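Long-range contact in fanconi-associated nuclease 1 homolog (Pseudomonas aeruginosa, PDB 5Y7Q), which belongs to the FAN1 family of nucleases, multidomain proteins that end in a VRR-NUC nuclease domain, and is held here with bound nucleic acid: residues N412-L417 / F485-L491. Sequence-based numbering, arbitrary orientation.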
loop_
_atom_site.group_PDB
_atom_site.type_symbol
_atom_site.label_atom_id
_atom_site.label_comp_id
_atom_site.label_asym_id
_atom_site.label_seq_id
_atom_site.Cartn_x
_atom_site.Cartn_y
_atom_site.Cartn_z
ATOM N N ASN A 412 8.258 4.045 -16.505
ATOM C CA ASN A 412 8.547 4.390 -15.117
ATOM C C ASN A 412 9.953 3.964 -14.742
ATOM O O ASN A 412 10.679 4.725 -14.095
ATOM C CB ASN A 412 7.535 3.766 -14.166
ATOM C CG ASN A 412 6.170 4.370 -14.314
ATOM O OD1 ASN A 412 5.969 5.242 -15.154
ATOM N ND2 ASN A 412 5.213 3.892 -13.531
ATOM N N SER A 413 10.381 2.778 -15.184
ATOM C CA SER A 413 11.730 2.346 -14.848
ATOM C C SER A 413 12.760 3.321 -15.384
ATOM O O SER A 413 13.611 3.804 -14.638
ATOM C CB SER A 413 11.977 0.943 -15.373
ATOM O OG SER A 413 11.259 0.018 -14.576
ATOM N N LEU A 414 12.694 3.636 -16.678
ATOM C CA LEU A 414 13.642 4.587 -17.246
ATOM C C LEU A 414 13.661 5.883 -16.445
ATOM O O LEU A 414 14.728 6.472 -16.219
ATOM C CB LEU A 414 13.292 4.851 -18.713
ATOM C CG LEU A 414 13.471 3.636 -19.617
ATOM C CD1 LEU A 414 12.858 3.895 -20.958
ATOM C CD2 LEU A 414 14.929 3.327 -19.762
ATOM N N PHE A 415 12.493 6.325 -15.975
ATOM C CA PHE A 415 12.449 7.531 -15.153
ATOM C C PHE A 415 13.174 7.325 -13.829
ATOM O O PHE A 415 13.969 8.172 -13.396
ATOM C CB PHE A 415 11.009 7.935 -14.895
ATOM C CG PHE A 415 10.871 8.974 -13.841
ATOM C CD1 PHE A 415 11.278 10.280 -14.085
ATOM C CD2 PHE A 415 10.333 8.660 -12.609
ATOM C CE1 PHE A 415 11.145 11.263 -13.111
ATOM C CE2 PHE A 415 10.202 9.629 -11.626
ATOM C CZ PHE A 415 10.609 10.938 -11.879
ATOM N N GLY A 416 12.913 6.204 -13.166
ATOM C CA GLY A 416 13.511 5.988 -11.870
ATOM C C GLY A 416 15.001 5.773 -11.954
ATOM O O GLY A 416 15.737 6.113 -11.018
ATOM N N LEU A 417 15.468 5.214 -13.071
ATOM C CA LEU A 417 16.899 5.065 -13.274
ATOM C C LEU A 417 17.555 6.415 -13.503
ATOM O O LEU A 417 18.570 6.741 -12.869
ATOM C CB LEU A 417 17.161 4.118 -14.439
ATOM C CG LEU A 417 16.935 2.690 -13.935
ATOM C CD1 LEU A 417 16.862 1.725 -15.116
ATOM C CD2 LEU A 417 18.030 2.272 -12.901
ATOM N N PHE A 485 9.812 3.441 -8.594
ATOM C CA PHE A 485 9.521 3.392 -10.027
ATOM C C PHE A 485 10.242 2.315 -10.845
ATOM O O PHE A 485 9.965 2.207 -12.048
ATOM C CB PHE A 485 9.812 4.745 -10.667
ATOM C CG PHE A 485 9.134 5.872 -9.995
ATOM C CD1 PHE A 485 9.871 6.826 -9.301
ATOM C CD2 PHE A 485 7.763 5.989 -10.041
ATOM C CE1 PHE A 485 9.248 7.882 -8.675
ATOM C CE2 PHE A 485 7.127 7.051 -9.417
ATOM C CZ PHE A 485 7.874 7.997 -8.726
ATOM N N VAL A 486 11.159 1.533 -10.277
ATOM C CA VAL A 486 12.025 0.686 -11.096
ATOM C C VAL A 486 11.651 -0.768 -10.877
ATOM O O VAL A 486 11.828 -1.302 -9.775
ATOM C CB VAL A 486 13.513 0.915 -10.804
ATOM C CG1 VAL A 486 14.352 -0.079 -11.592
ATOM C CG2 VAL A 486 13.906 2.347 -11.150
ATOM N N TYR A 487 11.171 -1.415 -11.942
ATOM C CA TYR A 487 10.790 -2.822 -11.922
ATOM C C TYR A 487 11.928 -3.606 -12.578
ATOM O O TYR A 487 11.929 -3.792 -13.793
ATOM C CB TYR A 487 9.486 -3.033 -12.702
ATOM C CG TYR A 487 8.270 -2.174 -12.331
ATOM C CD1 TYR A 487 7.110 -2.762 -11.824
ATOM C CD2 TYR A 487 8.264 -0.801 -12.519
ATOM C CE1 TYR A 487 5.995 -2.013 -11.488
ATOM C CE2 TYR A 487 7.154 -0.043 -12.196
ATOM C CZ TYR A 487 6.019 -0.655 -11.676
ATOM O OH TYR A 487 4.910 0.101 -11.347
ATOM N N TRP A 488 12.806 -4.201 -11.766
ATOM C CA TRP A 488 14.007 -4.868 -12.275
ATOM C C TRP A 488 13.695 -6.233 -12.867
ATOM O O TRP A 488 14.405 -6.705 -13.767
ATOM C CB TRP A 488 15.041 -5.083 -11.166
ATOM C CG TRP A 488 15.396 -3.908 -10.370
ATOM C CD1 TRP A 488 14.880 -3.568 -9.158
ATOM C CD2 TRP A 488 16.380 -2.903 -10.694
ATOM N NE1 TRP A 488 15.472 -2.414 -8.711
ATOM C CE2 TRP A 488 16.392 -1.984 -9.634
ATOM C CE3 TRP A 488 17.244 -2.695 -11.781
ATOM C CZ2 TRP A 488 17.213 -0.863 -9.632
ATOM C CZ3 TRP A 488 18.076 -1.586 -11.770
ATOM C CH2 TRP A 488 18.057 -0.688 -10.699
ATOM N N GLU A 489 12.723 -6.921 -12.278
ATOM C CA GLU A 489 12.306 -8.217 -12.784
ATOM C C GLU A 489 11.891 -8.095 -14.243
ATOM O O GLU A 489 12.214 -8.954 -15.074
ATOM C CB GLU A 489 11.161 -8.747 -11.909
ATOM C CG GLU A 489 11.182 -8.240 -10.402
ATOM C CD GLU A 489 10.709 -6.757 -10.196
ATOM O OE1 GLU A 489 9.925 -6.252 -11.051
ATOM O OE2 GLU A 489 11.135 -6.107 -9.186
ATOM N N LEU A 490 11.215 -6.993 -14.570
ATOM C CA LEU A 490 10.667 -6.727 -15.887
ATOM C C LEU A 490 11.700 -6.194 -16.864
ATOM O O LEU A 490 11.525 -6.366 -18.081
ATOM C CB LEU A 490 9.530 -5.719 -15.759
ATOM C CG LEU A 490 9.117 -5.006 -17.042
ATOM C CD1 LEU A 490 8.283 -5.945 -17.891
ATOM C CD2 LEU A 490 8.374 -3.728 -16.749
ATOM N N LEU A 491 12.766 -5.545 -16.373
ATOM C CA LEU A 491 13.666 -4.799 -17.243
ATOM C C LEU A 491 14.976 -5.565 -17.378
ATOM O O LEU A 491 15.982 -5.219 -16.750
ATOM C CB LEU A 491 13.878 -3.392 -16.649
ATOM C CG LEU A 491 14.766 -2.358 -17.344
ATOM C CD1 LEU A 491 14.284 -2.159 -18.752
ATOM C CD2 LEU A 491 14.696 -1.059 -16.595
HETATM O O HOH W 1 4.955 2.737 -10.615
#
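Phe485 opens the contact by offering one face of its ring to the edge of Phe415, a T-shaped pair with centroids 5.1 Å apart and planes at 71°. Phe415 gets there because its CG lies anti to the backbone N (chi1 168°), which swings its CE2 over the rim of the other ring, 3.6 Å from Phe485 CE1. Phenylalanine suits both places: the pair needs a flat face on one side and a C-H edge on the other, in a buried setting with Ile423 against both rings and Phe512 edge-to-face with Phe415. Val486 comes next, its CG2 3.7 Å from Gly416 CA; Gly416, with no side chain, leaves room for this methyl against the helix backbone. The same methyl meets Leu417 CG.

Tyr487 supplies the one direct hydrogen bond across the contact, from its backbone N to Ser413 OG, 3.0 Å long and nearly straight at 168°. A serine fits because its small hydroxyl can accept this N-H while also bonding to Gly409 O one turn earlier in the helix. At the partly exposed tyrosine end, Tyr487 OH and Asn412 ND2 share a water, which accepts from the amide; ND2 is bonded to Arg523 O as well. Trp488 offers a broad indole face to Val486 CG1, which sits over its centre, and a single N-H to Leu481 O; Leu417 CD2 approaches obliquely, 3.7 Å from Trp488 CH2. Leu491, the last residue of the segment, puts its CD2 tip to tip with Leu417 CD1 and 3.6 Å from Ser413 CB, branched ends suited to a buried apolar site.

The loop between helices 467-478 and 493-502 is thus seated on helix 409-418 mainly by apolar packing; the serine bond adds direction, and the water a looser link at the rim.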